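Local coordinates for uncharacterized protein NMB1681 (Neisseria meningitidis, PDB 3MW6), which is a FinO-like RNA chaperone of the ProQ/FinO family and, as that family membership suggests, probably acts by binding RNA, at residues 78-90 with 101-115. Sequence-based numbering, arbitrary orientation.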
loop_
_atom_site.group_PDB
_atom_site.type_symbol
_atom_site.label_atom_id
_atom_site.label_comp_id
_atom_site.label_asym_id
_atom_site.label_seq_id
_atom_site.Cartn_x
_atom_site.Cartn_y
_atom_site.Cartn_z
ATOM N N PRO A 78 2.544 10.309 -5.891
ATOM C CA PRO A 78 2.695 9.520 -7.116
ATOM C C PRO A 78 4.004 8.720 -7.119
ATOM O O PRO A 78 4.029 7.542 -7.502
ATOM C CB PRO A 78 2.715 10.591 -8.214
ATOM C CG PRO A 78 1.881 11.725 -7.635
ATOM C CD PRO A 78 2.186 11.717 -6.156
ATOM N N ARG A 79 5.083 9.350 -6.685
ATOM C CA ARG A 79 6.379 8.675 -6.666
ATOM C C ARG A 79 6.371 7.412 -5.779
ATOM O O ARG A 79 6.986 6.402 -6.112
ATOM C CB ARG A 79 7.481 9.650 -6.255
ATOM C CG ARG A 79 8.845 9.032 -6.268
ATOM C CD ARG A 79 9.937 10.088 -6.113
ATOM N NE ARG A 79 11.244 9.451 -6.021
ATOM C CZ ARG A 79 12.358 10.063 -5.636
ATOM N NH1 ARG A 79 12.338 11.348 -5.300
ATOM N NH2 ARG A 79 13.493 9.382 -5.590
ATOM N N TYR A 80 5.644 7.458 -4.669
ATOM C CA TYR A 80 5.478 6.269 -3.835
ATOM C C TYR A 80 4.614 5.195 -4.512
ATOM O O TYR A 80 4.982 4.012 -4.570
ATOM C CB TYR A 80 4.897 6.634 -2.471
ATOM C CG TYR A 80 4.948 5.464 -1.526
ATOM C CD1 TYR A 80 6.162 5.004 -1.046
ATOM C CD2 TYR A 80 3.788 4.798 -1.134
ATOM C CE1 TYR A 80 6.237 3.919 -0.191
ATOM C CE2 TYR A 80 3.858 3.698 -0.265
ATOM C CZ TYR A 80 5.094 3.268 0.197
ATOM O OH TYR A 80 5.197 2.192 1.057
ATOM N N LEU A 81 3.469 5.600 -5.040
ATOM C CA LEU A 81 2.625 4.655 -5.766
ATOM C C LEU A 81 3.404 4.009 -6.909
ATOM O O LEU A 81 3.274 2.815 -7.192
ATOM C CB LEU A 81 1.387 5.367 -6.319
ATOM C CG LEU A 81 0.493 5.965 -5.238
ATOM C CD1 LEU A 81 -0.681 6.732 -5.842
ATOM C CD2 LEU A 81 -0.008 4.846 -4.349
ATOM N N LYS A 82 4.208 4.817 -7.581
ATOM C CA LYS A 82 5.015 4.331 -8.694
ATOM C C LYS A 82 6.022 3.281 -8.181
ATOM O O LYS A 82 6.307 2.302 -8.861
ATOM C CB LYS A 82 5.717 5.514 -9.363
ATOM C CG LYS A 82 6.291 5.245 -10.710
ATOM C CD LYS A 82 6.392 6.546 -11.506
ATOM C CE LYS A 82 7.200 7.614 -10.775
ATOM N NZ LYS A 82 8.669 7.319 -10.747
ATOM N N ALA A 83 6.501 3.467 -6.958
ATOM C CA ALA A 83 7.422 2.516 -6.331
ATOM C C ALA A 83 6.671 1.231 -6.035
ATOM O O ALA A 83 7.206 0.141 -6.186
ATOM C CB ALA A 83 8.013 3.096 -5.023
ATOM N N LEU A 84 5.424 1.356 -5.603
ATOM C CA LEU A 84 4.635 0.165 -5.324
ATOM C C LEU A 84 4.346 -0.571 -6.627
ATOM O O LEU A 84 4.300 -1.799 -6.660
ATOM C CB LEU A 84 3.320 0.526 -4.635
ATOM C CG LEU A 84 3.354 1.072 -3.219
ATOM C CD1 LEU A 84 1.915 1.187 -2.746
ATOM C CD2 LEU A 84 4.141 0.157 -2.291
ATOM N N ALA A 85 4.147 0.175 -7.708
ATOM C CA ALA A 85 3.934 -0.450 -9.020
ATOM C C ALA A 85 5.183 -1.184 -9.481
ATOM O O ALA A 85 5.111 -2.171 -10.235
ATOM C CB ALA A 85 3.575 0.599 -10.043
ATOM N N ARG A 86 6.340 -0.669 -9.076
ATOM C CA ARG A 86 7.602 -1.307 -9.448
ATOM C C ARG A 86 7.680 -2.641 -8.724
ATOM O O ARG A 86 8.114 -3.625 -9.299
ATOM C CB ARG A 86 8.807 -0.411 -9.122
ATOM C CG ARG A 86 10.153 -1.034 -9.473
ATOM C CD ARG A 86 11.316 -0.083 -9.116
ATOM N NE ARG A 86 12.575 -0.807 -9.046
ATOM C CZ ARG A 86 13.749 -0.249 -8.766
ATOM N NH1 ARG A 86 13.830 1.051 -8.532
ATOM N NH2 ARG A 86 14.847 -0.995 -8.716
ATOM N N GLY A 87 7.222 -2.673 -7.469
ATOM C CA GLY A 87 7.127 -3.917 -6.730
ATOM C C GLY A 87 8.420 -4.352 -6.054
ATOM O O GLY A 87 9.292 -3.526 -5.777
ATOM N N GLY A 88 8.556 -5.656 -5.813
ATOM C CA GLY A 88 9.726 -6.206 -5.131
ATOM C C GLY A 88 9.638 -6.021 -3.626
ATOM O O GLY A 88 8.540 -5.889 -3.088
ATOM N N LYS A 89 10.787 -5.976 -2.953
ATOM C CA LYS A 89 10.847 -6.014 -1.487
ATOM C C LYS A 89 10.427 -4.718 -0.809
ATOM O O LYS A 89 10.533 -3.634 -1.379
ATOM C CB LYS A 89 12.275 -6.346 -1.030
ATOM C CG LYS A 89 12.745 -7.745 -1.390
ATOM C CD LYS A 89 12.180 -8.717 -0.396
ATOM C CE LYS A 89 12.686 -10.117 -0.642
ATOM N NZ LYS A 89 12.183 -11.024 0.423
ATOM N N ARG A 90 9.960 -4.836 0.424
ATOM C CA ARG A 90 9.790 -3.674 1.274
ATOM C C ARG A 90 10.985 -3.515 2.213
ATOM O O ARG A 90 11.696 -4.480 2.500
ATOM C CB ARG A 90 8.496 -3.784 2.071
ATOM C CG ARG A 90 7.253 -3.780 1.216
ATOM C CD ARG A 90 5.971 -3.908 2.070
ATOM N NE ARG A 90 4.812 -3.793 1.200
ATOM C CZ ARG A 90 4.187 -2.649 0.960
ATOM N NH1 ARG A 90 4.596 -1.529 1.538
ATOM N NH2 ARG A 90 3.161 -2.621 0.136
ATOM N N VAL A 101 6.071 -6.259 -1.659
ATOM C CA VAL A 101 4.850 -5.745 -2.248
ATOM C C VAL A 101 4.130 -6.941 -2.833
ATOM O O VAL A 101 4.706 -7.665 -3.628
ATOM C CB VAL A 101 5.131 -4.703 -3.343
ATOM C CG1 VAL A 101 3.803 -4.206 -3.982
ATOM C CG2 VAL A 101 5.893 -3.526 -2.753
ATOM N N THR A 102 2.892 -7.177 -2.404
ATOM C CA THR A 102 2.098 -8.312 -2.896
ATOM C C THR A 102 1.620 -8.057 -4.318
ATOM O O THR A 102 1.525 -6.899 -4.759
ATOM C CB THR A 102 0.810 -8.524 -2.041
ATOM O OG1 THR A 102 0.026 -7.326 -2.088
ATOM C CG2 THR A 102 1.143 -8.843 -0.578
ATOM N N PRO A 103 1.270 -9.126 -5.038
ATOM C CA PRO A 103 0.699 -8.903 -6.375
ATOM C C PRO A 103 -0.512 -7.977 -6.354
ATOM O O PRO A 103 -0.624 -7.134 -7.244
ATOM C CB PRO A 103 0.322 -10.312 -6.841
ATOM C CG PRO A 103 1.270 -11.212 -6.090
ATOM C CD PRO A 103 1.447 -10.557 -4.731
ATOM N N GLU A 104 -1.377 -8.088 -5.344
ATOM C CA GLU A 104 -2.560 -7.227 -5.282
ATOM C C GLU A 104 -2.203 -5.756 -5.073
ATOM O O GLU A 104 -2.751 -4.880 -5.743
ATOM C CB GLU A 104 -3.573 -7.715 -4.212
ATOM C CG GLU A 104 -4.493 -6.606 -3.673
ATOM C CD GLU A 104 -5.299 -7.017 -2.412
ATOM O OE1 GLU A 104 -5.988 -8.055 -2.432
ATOM O OE2 GLU A 104 -5.254 -6.284 -1.406
ATOM N N GLU A 105 -1.300 -5.464 -4.143
ATOM C CA GLU A 105 -0.915 -4.071 -3.931
ATOM C C GLU A 105 -0.295 -3.541 -5.226
ATOM O O GLU A 105 -0.540 -2.409 -5.640
ATOM C CB GLU A 105 0.080 -3.939 -2.779
ATOM C CG GLU A 105 -0.414 -4.534 -1.461
ATOM C CD GLU A 105 0.698 -4.743 -0.405
ATOM O OE1 GLU A 105 1.881 -4.906 -0.771
ATOM O OE2 GLU A 105 0.378 -4.765 0.805
ATOM N N GLN A 106 0.508 -4.373 -5.871
ATOM C CA GLN A 106 1.227 -3.949 -7.074
ATOM C C GLN A 106 0.259 -3.614 -8.216
ATOM O O GLN A 106 0.415 -2.581 -8.873
ATOM C CB GLN A 106 2.235 -5.027 -7.502
ATOM C CG GLN A 106 3.089 -4.653 -8.697
ATOM C CD GLN A 106 4.198 -5.657 -8.943
ATOM O OE1 GLN A 106 4.058 -6.854 -8.634
ATOM N NE2 GLN A 106 5.322 -5.174 -9.498
ATOM N N ALA A 107 -0.750 -4.468 -8.429
ATOM C CA ALA A 107 -1.734 -4.258 -9.497
ATOM C C ALA A 107 -2.549 -2.989 -9.280
ATOM O O ALA A 107 -2.868 -2.274 -10.227
ATOM C CB ALA A 107 -2.675 -5.471 -9.638
ATOM N N ILE A 108 -2.880 -2.705 -8.031
ATOM C CA ILE A 108 -3.685 -1.536 -7.727
ATOM C C ILE A 108 -2.886 -0.269 -7.998
ATOM O O ILE A 108 -3.415 0.713 -8.515
ATOM C CB ILE A 108 -4.172 -1.557 -6.269
ATOM C CG1 ILE A 108 -5.326 -2.551 -6.109
ATOM C CG2 ILE A 108 -4.615 -0.173 -5.815
ATOM C CD1 ILE A 108 -5.505 -3.035 -4.669
ATOM N N ALA A 109 -1.605 -0.288 -7.651
ATOM C CA ALA A 109 -0.769 0.883 -7.877
ATOM C C ALA A 109 -0.556 1.073 -9.378
ATOM O O ALA A 109 -0.608 2.195 -9.881
ATOM C CB ALA A 109 0.566 0.770 -7.135
ATOM N N GLN A 110 -0.360 -0.040 -10.080
ATOM C CA GLN A 110 -0.142 -0.045 -11.519
ATOM C C GLN A 110 -1.273 0.578 -12.316
ATOM O O GLN A 110 -1.035 1.171 -13.367
ATOM C CB GLN A 110 0.043 -1.475 -12.004
ATOM C CG GLN A 110 1.372 -1.736 -12.655
ATOM C CD GLN A 110 1.736 -3.203 -12.611
ATOM O OE1 GLN A 110 0.889 -4.076 -12.829
ATOM N NE2 GLN A 110 2.996 -3.489 -12.314
ATOM N N ASN A 111 -2.502 0.410 -11.833
ATOM C CA ASN A 111 -3.690 0.890 -12.540
ATOM C C ASN A 111 -4.111 2.235 -12.002
ATOM O O ASN A 111 -5.079 2.816 -12.473
ATOM C CB ASN A 111 -4.855 -0.101 -12.413
ATOM C CG ASN A 111 -4.503 -1.500 -12.926
ATOM O OD1 ASN A 111 -3.733 -1.649 -13.875
ATOM N ND2 ASN A 111 -5.067 -2.527 -12.296
ATOM N N HIS A 112 -3.377 2.732 -11.010
ATOM C CA HIS A 112 -3.712 4.014 -10.425
ATOM C C HIS A 112 -3.452 5.101 -11.445
ATOM O O HIS A 112 -2.385 5.142 -12.051
ATOM C CB HIS A 112 -2.883 4.262 -9.184
ATOM C CG HIS A 112 -3.472 5.258 -8.233
ATOM N ND1 HIS A 112 -3.509 6.611 -8.497
ATOM C CD2 HIS A 112 -3.985 5.104 -6.986
ATOM C CE1 HIS A 112 -4.025 7.247 -7.459
ATOM N NE2 HIS A 112 -4.321 6.356 -6.527
ATOM N N PRO A 113 -4.449 5.968 -11.658
ATOM C CA PRO A 113 -4.337 7.132 -12.533
ATOM C C PRO A 113 -3.043 7.914 -12.319
ATOM O O PRO A 113 -2.417 8.318 -13.309
ATOM C CB PRO A 113 -5.536 7.978 -12.119
ATOM C CG PRO A 113 -6.571 6.963 -11.771
ATOM C CD PRO A 113 -5.825 5.787 -11.168
ATOM N N PHE A 114 -2.643 8.135 -11.069
ATOM C CA PHE A 114 -1.438 8.937 -10.825
ATOM C C PHE A 114 -0.184 8.253 -11.326
ATOM O O PHE A 114 0.763 8.921 -11.719
ATOM C CB PHE A 114 -1.305 9.335 -9.366
ATOM C CG PHE A 114 -2.248 10.416 -8.971
ATOM C CD1 PHE A 114 -3.568 10.122 -8.671
ATOM C CD2 PHE A 114 -1.836 11.733 -8.937
ATOM C CE1 PHE A 114 -4.463 11.122 -8.321
ATOM C CE2 PHE A 114 -2.722 12.742 -8.587
ATOM C CZ PHE A 114 -4.039 12.434 -8.278
ATOM N N VAL A 115 -0.197 6.923 -11.341
ATOM C CA VAL A 115 0.905 6.139 -11.886
ATOM C C VAL A 115 0.880 6.116 -13.404
ATOM O O VAL A 115 1.925 6.236 -14.025
ATOM C CB VAL A 115 0.897 4.700 -11.345
ATOM C CG1 VAL A 115 1.900 3.830 -12.091
ATOM C CG2 VAL A 115 1.218 4.714 -9.877
HETATM O O HOH W 1 2.796 -6.366 1.963
#
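In this FinO-like fold a two-stranded antiparallel hairpin joins helix 78-86 to helix 103-110, and the two helices pack back against each other at 130°, their axes 7.5 Å apart. Small residues permit that closeness: Ala109 CB rests 3.4 Å from Leu81 O and also touches Leu84 CB, while Ala85 CB lies against the backbone of Gln110. Just after helix 78-86, Gly87 has positive phi, a conformation glycine adopts easily, and its CA packs against the Gln106 amide. That amide serves the helix end. With CG anti to the backbone N (chi1 -177°) and the chain extended, Gln106 NE2 reaches Ala85 O at 3.1 Å, a nearly straight bond that arrives from above the carbonyl plane; Gln110 NE2 adds a weak one to the same oxygen. Just beyond, Val101 N donates to Gly88 O (2.9 Å), and the branched Val101 side chain spreads its methyls, CG1 against Leu84 O and CG2 over one face of the Arg90 guanidinium. At the far end, Leu81 CD1 sits over the centre of the His112 ring, a CH-pi contact 3.7 Å from the centroid, and Leu81 CB meets Val115 CG2. His112 ND1 meanwhile caps helix 113-124 by accepting from Phe114 N in the ring plane. His112 also meets its counterpart in the second subunit edge-to-face, and Arg90 makes a salt bridge to Glu104 of that subunit besides a hydrogen bond from NH1 to Leu47 O. Thr102 and Glu105 form a capping box at the start of helix 103-110, though the Thr102 hydroxyl is less surely placed. Glu105 OE1 takes Thr102 N on one face of its carboxylate and, on the opposite face, Arg90 NH2 in a 2.8 Å salt bridge, the guanidinium and carboxylate planes turned 77° apart.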